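Local coordinates for A-type flavoprotein (Giardia intestinalis, PDB 2Q9U) that probably scavenges O2 in this parasite, passing electrons from bound FMN to a mu-oxo-diiron site, at residues F145-W153 / I203-A214; N170-A178 / H191-Y199. One frame throughout, in Å; residues are numbered along the deposited sequence.

Contact 1. Residues F145-W153 / I203-A214. With FMN (flavin mononucleotide), chain F; FEO (mu-oxo-diiron), chain G.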
loop_
_atom_site.group_PDB
_atom_site.type_symbol
_atom_site.label_atom_id
_atom_site.label_comp_id
_atom_site.label_asym_id
_atom_site.label_seq_id
_atom_site.Cartn_x
_atom_site.Cartn_y
_atom_site.Cartn_z
ATOM N N PHE A 145 26.000 -6.995 34.462
ATOM C CA PHE A 145 24.633 -7.018 33.975
ATOM C C PHE A 145 23.871 -5.912 34.643
ATOM O O PHE A 145 23.929 -5.750 35.851
ATOM C CB PHE A 145 24.037 -8.411 34.236
ATOM C CG PHE A 145 24.900 -9.501 33.676
ATOM C CD1 PHE A 145 24.847 -9.799 32.318
ATOM C CD2 PHE A 145 25.879 -10.128 34.471
ATOM C CE1 PHE A 145 25.685 -10.772 31.769
ATOM C CE2 PHE A 145 26.724 -11.086 33.933
ATOM C CZ PHE A 145 26.635 -11.413 32.586
ATOM N N ILE A 146 23.200 -5.105 33.837
ATOM C CA ILE A 146 22.464 -3.959 34.340
ATOM C C ILE A 146 20.974 -4.138 33.976
ATOM O O ILE A 146 20.567 -3.877 32.818
ATOM C CB ILE A 146 22.987 -2.635 33.733
ATOM C CG1 ILE A 146 24.491 -2.431 34.015
ATOM C CG2 ILE A 146 22.154 -1.484 34.263
ATOM C CD1 ILE A 146 25.159 -1.317 33.136
ATOM N N PRO A 147 20.161 -4.604 34.939
ATOM C CA PRO A 147 18.736 -4.707 34.661
ATOM C C PRO A 147 18.183 -3.314 34.375
ATOM O O PRO A 147 18.544 -2.326 35.049
ATOM C CB PRO A 147 18.167 -5.288 35.961
ATOM C CG PRO A 147 19.349 -6.058 36.560
ATOM C CD PRO A 147 20.476 -5.078 36.305
ATOM N N VAL A 148 17.381 -3.212 33.328
ATOM C CA VAL A 148 16.680 -1.955 33.043
ATOM C C VAL A 148 15.176 -2.298 32.917
ATOM O O VAL A 148 14.611 -2.212 31.844
ATOM C CB VAL A 148 17.263 -1.229 31.779
ATOM C CG1 VAL A 148 18.723 -0.656 32.034
ATOM C CG2 VAL A 148 17.275 -2.154 30.568
ATOM N N PRO A 149 14.528 -2.724 34.022
ATOM C CA PRO A 149 13.134 -3.172 33.885
ATOM C C PRO A 149 12.219 -2.081 33.339
ATOM O O PRO A 149 12.345 -0.921 33.717
ATOM C CB PRO A 149 12.729 -3.534 35.325
ATOM C CG PRO A 149 13.697 -2.813 36.194
ATOM C CD PRO A 149 14.989 -2.843 35.420
ATOM N N LEU A 150 11.334 -2.491 32.430
ATOM C CA LEU A 150 10.451 -1.617 31.661
ATOM C C LEU A 150 11.203 -0.592 30.814
ATOM O O LEU A 150 10.738 0.531 30.615
ATOM C CB LEU A 150 9.337 -0.978 32.516
ATOM C CG LEU A 150 8.273 -1.927 33.084
ATOM C CD1 LEU A 150 7.322 -1.125 33.965
ATOM C CD2 LEU A 150 7.486 -2.694 31.978
ATOM N N LEU A 151 12.360 -1.005 30.287
ATOM C CA LEU A 151 13.046 -0.255 29.238
ATOM C C LEU A 151 13.473 -1.229 28.138
ATOM O O LEU A 151 14.673 -1.451 27.946
ATOM C CB LEU A 151 14.274 0.511 29.804
ATOM C CG LEU A 151 14.886 1.604 28.914
ATOM C CD1 LEU A 151 13.895 2.759 28.790
ATOM C CD2 LEU A 151 16.250 2.108 29.497
ATOM N N HIS A 152 12.506 -1.812 27.412
ATOM C CA HIS A 152 11.073 -1.518 27.545
ATOM C C HIS A 152 10.235 -2.700 28.103
ATOM O O HIS A 152 9.007 -2.568 28.248
ATOM C CB HIS A 152 10.516 -1.092 26.170
ATOM C CG HIS A 152 10.563 -2.186 25.159
ATOM N ND1 HIS A 152 9.437 -2.865 24.742
ATOM C CD2 HIS A 152 11.614 -2.766 24.524
ATOM C CE1 HIS A 152 9.789 -3.799 23.871
ATOM N NE2 HIS A 152 11.106 -3.763 23.732
ATOM N N TRP A 153 10.868 -3.853 28.376
ATOM C CA TRP A 153 10.144 -4.997 28.974
ATOM C C TRP A 153 10.623 -5.221 30.422
ATOM O O TRP A 153 11.719 -4.743 30.777
ATOM C CB TRP A 153 10.349 -6.261 28.125
ATOM C CG TRP A 153 9.340 -6.440 27.024
ATOM C CD1 TRP A 153 8.500 -5.481 26.491
ATOM C CD2 TRP A 153 9.078 -7.646 26.295
ATOM N NE1 TRP A 153 7.729 -6.031 25.499
ATOM C CE2 TRP A 153 8.059 -7.354 25.354
ATOM C CE3 TRP A 153 9.586 -8.947 26.360
ATOM C CZ2 TRP A 153 7.555 -8.319 24.474
ATOM C CZ3 TRP A 153 9.072 -9.916 25.482
ATOM C CH2 TRP A 153 8.077 -9.589 24.560
ATOM N N ILE A 203 8.911 3.294 20.798
ATOM C CA ILE A 203 9.134 2.105 21.635
ATOM C C ILE A 203 9.274 2.510 23.100
ATOM O O ILE A 203 8.742 1.842 24.000
ATOM C CB ILE A 203 10.355 1.285 21.155
ATOM C CG1 ILE A 203 10.260 0.992 19.632
ATOM C CG2 ILE A 203 10.550 -0.001 22.024
ATOM C CD1 ILE A 203 8.992 0.267 19.221
ATOM N N LEU A 204 9.945 3.633 23.329
ATOM C CA LEU A 204 10.336 3.999 24.681
ATOM C C LEU A 204 9.529 5.132 25.272
ATOM O O LEU A 204 9.770 5.527 26.426
ATOM C CB LEU A 204 11.847 4.336 24.712
ATOM C CG LEU A 204 12.853 3.281 24.195
ATOM C CD1 LEU A 204 14.282 3.868 24.149
ATOM C CD2 LEU A 204 12.838 1.982 24.994
ATOM N N GLY A 205 8.591 5.671 24.493
ATOM C CA GLY A 205 7.983 6.990 24.807
ATOM C C GLY A 205 7.437 7.091 26.230
ATOM O O GLY A 205 7.513 8.149 26.858
ATOM N N LEU A 206 6.869 5.995 26.731
ATOM C CA LEU A 206 6.237 5.982 28.055
ATOM C C LEU A 206 7.216 5.619 29.194
ATOM O O LEU A 206 6.798 5.536 30.370
ATOM C CB LEU A 206 5.032 5.024 28.089
ATOM C CG LEU A 206 5.214 3.506 27.914
ATOM C CD1 LEU A 206 3.936 2.798 28.302
ATOM C CD2 LEU A 206 5.581 3.087 26.473
ATOM N N PHE A 207 8.492 5.441 28.851
ATOM C CA PHE A 207 9.482 4.923 29.815
ATOM C C PHE A 207 10.599 5.924 30.199
ATOM O O PHE A 207 11.738 5.519 30.504
ATOM C CB PHE A 207 10.037 3.576 29.329
ATOM C CG PHE A 207 8.970 2.495 29.161
ATOM C CD1 PHE A 207 8.165 2.113 30.239
ATOM C CD2 PHE A 207 8.779 1.864 27.926
ATOM C CE1 PHE A 207 7.200 1.141 30.107
ATOM C CE2 PHE A 207 7.833 0.875 27.791
ATOM C CZ PHE A 207 7.031 0.516 28.882
ATOM N N SER A 208 10.282 7.227 30.223
ATOM C CA SER A 208 11.341 8.238 30.542
ATOM C C SER A 208 11.932 8.039 31.937
ATOM O O SER A 208 13.133 8.233 32.137
ATOM C CB SER A 208 10.834 9.688 30.389
ATOM O OG SER A 208 9.691 9.910 31.208
ATOM N N ALA A 209 11.096 7.628 32.894
ATOM C CA ALA A 209 11.563 7.426 34.270
ATOM C C ALA A 209 12.578 6.273 34.293
ATOM O O ALA A 209 13.648 6.366 34.925
ATOM C CB ALA A 209 10.396 7.139 35.193
ATOM N N GLN A 210 12.269 5.216 33.551
ATOM C CA GLN A 210 13.155 4.057 33.466
ATOM C C GLN A 210 14.453 4.431 32.747
ATOM O O GLN A 210 15.520 3.973 33.131
ATOM C CB GLN A 210 12.452 2.868 32.813
ATOM C CG GLN A 210 11.284 2.266 33.657
ATOM C CD GLN A 210 9.946 3.010 33.542
ATOM O OE1 GLN A 210 9.830 4.056 32.882
ATOM N NE2 GLN A 210 8.916 2.450 34.183
ATOM N N MET A 211 14.372 5.310 31.749
ATOM C CA MET A 211 15.584 5.837 31.098
ATOM C C MET A 211 16.476 6.668 32.026
ATOM O O MET A 211 17.716 6.563 31.951
ATOM C CB MET A 211 15.245 6.624 29.821
ATOM C CG MET A 211 16.493 7.196 29.092
ATOM S SD MET A 211 17.600 5.897 28.452
ATOM C CE MET A 211 16.553 5.233 27.143
ATOM N N ARG A 212 15.848 7.469 32.897
ATOM C CA ARG A 212 16.582 8.257 33.894
ATOM C C ARG A 212 17.412 7.315 34.774
ATOM O O ARG A 212 18.603 7.564 34.997
ATOM C CB ARG A 212 15.629 9.112 34.744
ATOM C CG ARG A 212 15.129 10.389 34.031
ATOM C CD ARG A 212 14.523 11.411 35.020
ATOM N NE ARG A 212 13.390 10.872 35.776
ATOM C CZ ARG A 212 12.127 10.817 35.351
ATOM N NH1 ARG A 212 11.788 11.263 34.149
ATOM N NH2 ARG A 212 11.191 10.308 36.146
ATOM N N LYS A 213 16.791 6.207 35.202
ATOM C CA LYS A 213 17.444 5.193 36.064
ATOM C C LYS A 213 18.625 4.563 35.345
ATOM O O LYS A 213 19.714 4.403 35.905
ATOM C CB LYS A 213 16.433 4.105 36.500
ATOM C CG LYS A 213 16.700 2.611 36.051
ATOM C CD LYS A 213 16.103 2.157 34.636
ATOM C CE LYS A 213 15.463 0.781 34.644
ATOM N NZ LYS A 213 14.051 0.595 35.287
ATOM N N ALA A 214 18.397 4.217 34.081
ATOM C CA ALA A 214 19.363 3.490 33.304
ATOM C C ALA A 214 20.557 4.398 33.050
ATOM O O ALA A 214 21.693 3.966 33.198
ATOM C CB ALA A 214 18.729 3.009 31.978
HETATM N N1 FMN F . 2.336 -6.041 27.619
HETATM C C2 FMN F . 1.668 -5.433 28.642
HETATM O O2 FMN F . 1.128 -6.128 29.519
HETATM N N3 FMN F . 1.626 -4.054 28.713
HETATM C C4 FMN F . 2.214 -3.263 27.739
HETATM O O4 FMN F . 2.019 -2.050 27.791
HETATM C C4A FMN F . 2.893 -3.882 26.674
HETATM N N5 FMN F . 3.536 -3.149 25.681
HETATM C C5A FMN F . 4.203 -3.821 24.662
HETATM C C6 FMN F . 4.852 -3.099 23.655
HETATM C C7 FMN F . 5.526 -3.758 22.612
HETATM C C7M FMN F . 6.372 -2.933 21.678
HETATM C C8 FMN F . 5.565 -5.151 22.575
HETATM C C8M FMN F . 6.182 -5.898 21.418
HETATM C C9 FMN F . 4.923 -5.875 23.579
HETATM C C9A FMN F . 4.241 -5.222 24.623
HETATM N N10 FMN F . 3.593 -5.951 25.618
HETATM C C10 FMN F . 2.951 -5.287 26.642
HETATM C "C1'" FMN F . 3.597 -7.450 25.633
HETATM C "C2'" FMN F . 2.627 -8.045 24.615
HETATM O "O2'" FMN F . 1.265 -7.789 24.949
HETATM C "C3'" FMN F . 2.992 -9.529 24.524
HETATM O "O3'" FMN F . 4.203 -9.616 23.789
HETATM C "C4'" FMN F . 1.957 -10.400 23.843
HETATM O "O4'" FMN F . 2.288 -11.767 24.048
HETATM C "C5'" FMN F . 1.898 -10.144 22.343
HETATM O "O5'" FMN F . 0.774 -10.817 21.804
HETATM P P FMN F . 0.829 -11.299 20.288
HETATM O O1P FMN F . -0.608 -11.606 19.902
HETATM O O2P FMN F . 1.398 -10.170 19.477
HETATM O O3P FMN F . 1.701 -12.532 20.126
HETATM FE FE1 FEO G . 14.170 -5.224 19.642
HETATM FE FE2 FEO G . 12.190 -5.169 22.474
HETATM O O FEO G . 13.130 -6.092 20.899
#
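L151 sends its two methyls in different directions into the 203-214 segment. CD2 lies 3.6 Å from A214 CB and also meets the terminal methyl of M211, while CD1 rests 4.0 Å from L204 CD2 and touches F207 CB. The isobutyl group gets there because CG is anti to the backbone N (chi1 -165°). V148 extends this apolar patch along the helix, its CG1 packing on A214 CB, and Y246 and W249 of helix 236-250 also touch L204 and M211.

Next along the chain comes H152, reached through a cis peptide bond. I203 sets its CG2 methyl over the centre of one imidazole face, a CH-pi contact 3.9 Å from the ring centroid and 13° off the normal; W153 CG lies toward the rim of the opposite face. Between the two, the ring directs NE2 at FE2 of the mu-oxo-diiron centre, 2.2 Å away. H152 is thus one of the iron ligands of the metallo-beta-lactamase-like domain, carried on the loop that follows strand 142-147, and its neighbour W153 brings NE1 to 3.4 Å from FMN C9. That flavin is bound by the second subunit, whose W352 meets the W153 ring edge-to-face.

F207, at the N-cap position of helix 208-219, lays its ring against the carbonyl of L150: L150 O stands 2.9 Å above the plane, toward the rim, and is buried without a hydrogen-bonding partner. L206 CG covers the other face. A type II turn, V148 to L151, presents the last group, the carbonyl of P149. K213 crosses over V148 and brings NZ to 2.8 Å from P149 O, a hydrogen bond doubtful in detail because the bent lysine chain is less surely placed.

Contact 2. Residues N170-A178 / H191-Y199. With FEO (mu-oxo-diiron), chain G; NO3 (nitrate ion), chain C.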
loop_
_atom_site.group_PDB
_atom_site.type_symbol
_atom_site.label_atom_id
_atom_site.label_comp_id
_atom_site.label_asym_id
_atom_site.label_seq_id
_atom_site.Cartn_x
_atom_site.Cartn_y
_atom_site.Cartn_z
ATOM N N ASN A 170 21.387 -3.742 23.813
ATOM C CA ASN A 170 20.192 -4.422 23.282
ATOM C C ASN A 170 19.281 -3.369 22.586
ATOM O O ASN A 170 19.785 -2.615 21.746
ATOM C CB ASN A 170 19.517 -5.239 24.416
ATOM C CG ASN A 170 18.384 -6.117 23.931
ATOM O OD1 ASN A 170 17.219 -5.842 24.205
ATOM N ND2 ASN A 170 18.719 -7.170 23.203
ATOM N N ASP A 171 17.993 -3.294 22.916
ATOM C CA ASP A 171 17.083 -2.343 22.283
ATOM C C ASP A 171 17.548 -0.909 22.541
ATOM O O ASP A 171 17.373 0.006 21.692
ATOM C CB ASP A 171 15.654 -2.493 22.819
ATOM C CG ASP A 171 14.845 -3.606 22.120
ATOM O OD1 ASP A 171 15.133 -4.016 20.958
ATOM O OD2 ASP A 171 13.881 -4.051 22.766
ATOM N N GLY A 172 18.141 -0.689 23.718
ATOM C CA GLY A 172 18.676 0.641 24.025
ATOM C C GLY A 172 19.611 1.154 22.948
ATOM O O GLY A 172 20.458 0.409 22.437
ATOM N N PHE A 173 19.453 2.434 22.607
ATOM C CA PHE A 173 20.281 3.117 21.600
ATOM C C PHE A 173 20.067 2.585 20.188
ATOM O O PHE A 173 20.822 2.913 19.276
ATOM C CB PHE A 173 21.782 3.114 21.953
ATOM C CG PHE A 173 22.093 3.878 23.206
ATOM C CD1 PHE A 173 22.017 3.244 24.457
ATOM C CD2 PHE A 173 22.422 5.225 23.139
ATOM C CE1 PHE A 173 22.280 3.972 25.639
ATOM C CE2 PHE A 173 22.691 5.966 24.306
ATOM C CZ PHE A 173 22.615 5.325 25.554
ATOM N N GLY A 174 19.001 1.795 20.015
ATOM C CA GLY A 174 18.711 1.180 18.728
ATOM C C GLY A 174 18.043 2.098 17.729
ATOM O O GLY A 174 17.456 3.144 18.094
ATOM N N GLN A 175 18.101 1.693 16.451
ATOM C CA GLN A 175 17.271 2.318 15.423
ATOM C C GLN A 175 16.934 1.213 14.422
ATOM O O GLN A 175 17.752 0.316 14.141
ATOM C CB GLN A 175 17.971 3.480 14.675
ATOM C CG GLN A 175 19.247 4.068 15.334
ATOM C CD GLN A 175 20.460 3.145 15.187
ATOM O OE1 GLN A 175 20.796 2.699 14.082
ATOM N NE2 GLN A 175 21.133 2.876 16.294
ATOM N N HIS A 176 15.714 1.282 13.895
ATOM C CA HIS A 176 15.302 0.353 12.844
ATOM C C HIS A 176 15.890 0.875 11.543
ATOM O O HIS A 176 15.310 1.730 10.826
ATOM C CB HIS A 176 13.778 0.197 12.808
ATOM C CG HIS A 176 13.227 -0.522 13.995
ATOM N ND1 HIS A 176 13.680 -1.764 14.400
ATOM C CD2 HIS A 176 12.220 -0.190 14.841
ATOM C CE1 HIS A 176 12.993 -2.151 15.463
ATOM N NE2 HIS A 176 12.096 -1.217 15.745
ATOM N N TYR A 177 17.111 0.414 11.286
ATOM C CA TYR A 177 17.888 0.907 10.156
ATOM C C TYR A 177 18.702 -0.232 9.535
ATOM O O TYR A 177 19.622 -0.740 10.179
ATOM C CB TYR A 177 18.807 2.051 10.622
ATOM C CG TYR A 177 19.632 2.730 9.544
ATOM C CD1 TYR A 177 19.134 2.917 8.255
ATOM C CD2 TYR A 177 20.930 3.195 9.825
ATOM C CE1 TYR A 177 19.906 3.564 7.266
ATOM C CE2 TYR A 177 21.682 3.840 8.858
ATOM C CZ TYR A 177 21.184 4.016 7.593
ATOM O OH TYR A 177 21.969 4.650 6.651
ATOM N N ALA A 178 18.328 -0.668 8.322
ATOM C CA ALA A 178 19.087 -1.694 7.614
ATOM C C ALA A 178 20.199 -1.029 6.796
ATOM O O ALA A 178 19.908 -0.214 5.920
ATOM C CB ALA A 178 18.168 -2.556 6.657
ATOM N N HIS A 191 20.975 11.419 9.954
ATOM C CA HIS A 191 19.996 10.423 9.552
ATOM C C HIS A 191 19.818 9.332 10.638
ATOM O O HIS A 191 18.698 8.953 10.965
ATOM C CB HIS A 191 20.385 9.762 8.218
ATOM C CG HIS A 191 19.344 8.800 7.729
ATOM N ND1 HIS A 191 18.023 9.165 7.579
ATOM C CD2 HIS A 191 19.414 7.492 7.383
ATOM C CE1 HIS A 191 17.323 8.123 7.166
ATOM N NE2 HIS A 191 18.140 7.096 7.044
ATOM N N VAL A 192 20.931 8.849 11.184
ATOM C CA VAL A 192 20.898 7.849 12.258
ATOM C C VAL A 192 20.145 8.452 13.454
ATOM O O VAL A 192 19.301 7.792 14.070
ATOM C CB VAL A 192 22.299 7.402 12.681
ATOM C CG1 VAL A 192 22.198 6.295 13.808
ATOM C CG2 VAL A 192 23.098 6.872 11.481
ATOM N N MET A 193 20.413 9.728 13.755
ATOM C CA MET A 193 19.758 10.370 14.885
ATOM C C MET A 193 18.280 10.528 14.653
ATOM O O MET A 193 17.490 10.369 15.589
ATOM C CB MET A 193 20.417 11.709 15.246
ATOM C CG MET A 193 21.751 11.571 15.933
ATOM S SD MET A 193 21.637 10.677 17.536
ATOM C CE MET A 193 20.342 11.590 18.398
ATOM N N HIS A 194 17.898 10.834 13.410
ATOM C CA HIS A 194 16.471 10.854 13.056
ATOM C C HIS A 194 15.800 9.518 13.401
ATOM O O HIS A 194 14.744 9.489 14.036
ATOM C CB HIS A 194 16.301 11.202 11.572
ATOM C CG HIS A 194 14.929 10.948 11.044
ATOM N ND1 HIS A 194 13.952 11.911 11.021
ATOM C CD2 HIS A 194 14.369 9.827 10.529
ATOM C CE1 HIS A 194 12.847 11.404 10.499
ATOM N NE2 HIS A 194 13.070 10.137 10.199
ATOM N N LEU A 195 16.410 8.409 12.993
ATOM C CA LEU A 195 15.805 7.091 13.247
ATOM C C LEU A 195 15.911 6.702 14.723
ATOM O O LEU A 195 15.035 5.996 15.263
ATOM C CB LEU A 195 16.458 6.040 12.338
ATOM C CG LEU A 195 16.156 6.233 10.836
ATOM C CD1 LEU A 195 16.999 5.234 10.032
ATOM C CD2 LEU A 195 14.643 6.068 10.523
ATOM N N PHE A 196 16.984 7.177 15.376
ATOM C CA PHE A 196 17.195 6.952 16.818
ATOM C C PHE A 196 16.036 7.618 17.581
ATOM O O PHE A 196 15.468 7.044 18.512
ATOM C CB PHE A 196 18.556 7.542 17.212
ATOM C CG PHE A 196 18.844 7.557 18.708
ATOM C CD1 PHE A 196 18.378 8.592 19.524
ATOM C CD2 PHE A 196 19.630 6.556 19.282
ATOM C CE1 PHE A 196 18.692 8.619 20.895
ATOM C CE2 PHE A 196 19.963 6.589 20.647
ATOM C CZ PHE A 196 19.486 7.611 21.444
ATOM N N LYS A 197 15.679 8.832 17.160
ATOM C CA LYS A 197 14.507 9.547 17.718
ATOM C C LYS A 197 13.181 8.863 17.406
ATOM O O LYS A 197 12.278 8.794 18.261
ATOM C CB LYS A 197 14.457 10.996 17.230
ATOM C CG LYS A 197 15.516 11.890 17.850
ATOM C CD LYS A 197 15.441 13.297 17.220
ATOM C CE LYS A 197 16.601 14.172 17.638
ATOM N NZ LYS A 197 16.618 15.503 16.917
ATOM N N GLU A 198 13.049 8.335 16.188
ATOM C CA GLU A 198 11.807 7.637 15.854
ATOM C C GLU A 198 11.660 6.401 16.761
ATOM O O GLU A 198 10.553 6.068 17.226
ATOM C CB GLU A 198 11.781 7.242 14.367
ATOM C CG GLU A 198 10.380 6.850 13.867
ATOM C CD GLU A 198 10.401 6.420 12.417
ATOM O OE1 GLU A 198 11.071 5.413 12.120
ATOM O OE2 GLU A 198 9.765 7.093 11.582
ATOM N N TYR A 199 12.773 5.702 16.980
ATOM C CA TYR A 199 12.741 4.509 17.850
ATOM C C TYR A 199 12.342 4.894 19.284
ATOM O O TYR A 199 11.469 4.256 19.911
ATOM C CB TYR A 199 14.100 3.815 17.845
ATOM C CG TYR A 199 14.055 2.482 18.519
ATOM C CD1 TYR A 199 14.186 2.374 19.911
ATOM C CD2 TYR A 199 13.896 1.307 17.763
ATOM C CE1 TYR A 199 14.153 1.122 20.553
ATOM C CE2 TYR A 199 13.872 0.056 18.385
ATOM C CZ TYR A 199 13.992 -0.028 19.781
ATOM O OH TYR A 199 13.955 -1.280 20.365
HETATM FE FE1 FEO G . 14.170 -5.224 19.642
HETATM FE FE2 FEO G . 12.190 -5.169 22.474
HETATM O O FEO G . 13.130 -6.092 20.899
HETATM N N NO3 C . 11.614 -3.451 19.595
HETATM O O1 NO3 C . 10.717 -2.822 18.758
HETATM O O2 NO3 C . 12.867 -3.725 19.111
HETATM O O3 NO3 C . 11.316 -3.762 20.905
HETATM O O HOH W 1 16.611 4.810 20.261
HETATM O O HOH W 2 14.056 3.621 14.184
#
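Y199 and D171 meet beside the iron centre because each first torsion swings its group inward: the Y199 ring leaves the helix with CG anti to the backbone N (chi1 -170°), and D171 CG sits beside its own N (chi1 -84°). The phenol OH ends 3.0 Å from D171 OD1, with ring and carboxylate planes 53° apart. G174, closing the type II turn that starts at D171, lays its peptide over one face of the Y199 ring. H176 comes in obliquely, its NE2 3.4 Å from Y199 CE2, while its ND1 is hydrogen-bonded to S39 OG.

The loop after strand 166-170 thus packs on helix 189-204 of the metallo-beta-lactamase-like domain. Back toward the helix start, F196 lies beside F173, and L195 CD1 packs 3.6 Å from Y177 CD1. H191 turns an edge toward the face of Y177 in an offset edge-to-face pair, its NE2 hydrogen-bonded to E37. Q175, bent at chi2, lays CG against F196 and CD against V192 CG1; its NE2 donates to F173 O, while OE1 reaches V232 N. Two waters join the backbones, G174 O to F196 O and H176 N to L195 O.

D171 bridges the metals, OD1 on FE1 and OD2 on FE2, each at 2.0 Å. A nitrate, probably from the crystallisation liquor, also spans both irons, and its O2 lies 3.0 Å from Y199 OH, so the hydroxyl probably borders a small-ligand position.

In the fold
Both contacts are largely buried in the beta-lactamase-like domain and share helix 189-204: contact 2 uses most of its first two-thirds, contact 1 takes its end and the helix that follows. Contact 2 is nested within the chain loop that contact 1 closes. Their centres are about 16 Å apart, yet they converge on the diiron site, where H152 and D171 both bind FE2. Contact 1 runs from the metal to a partly exposed rim, mostly aliphatic with one lysine-carbonyl bond, and reaches the second subunit and its flavin. Contact 2, touched by no other chain, is more aromatic, and waters rather than direct hydrogen bonds link its backbones.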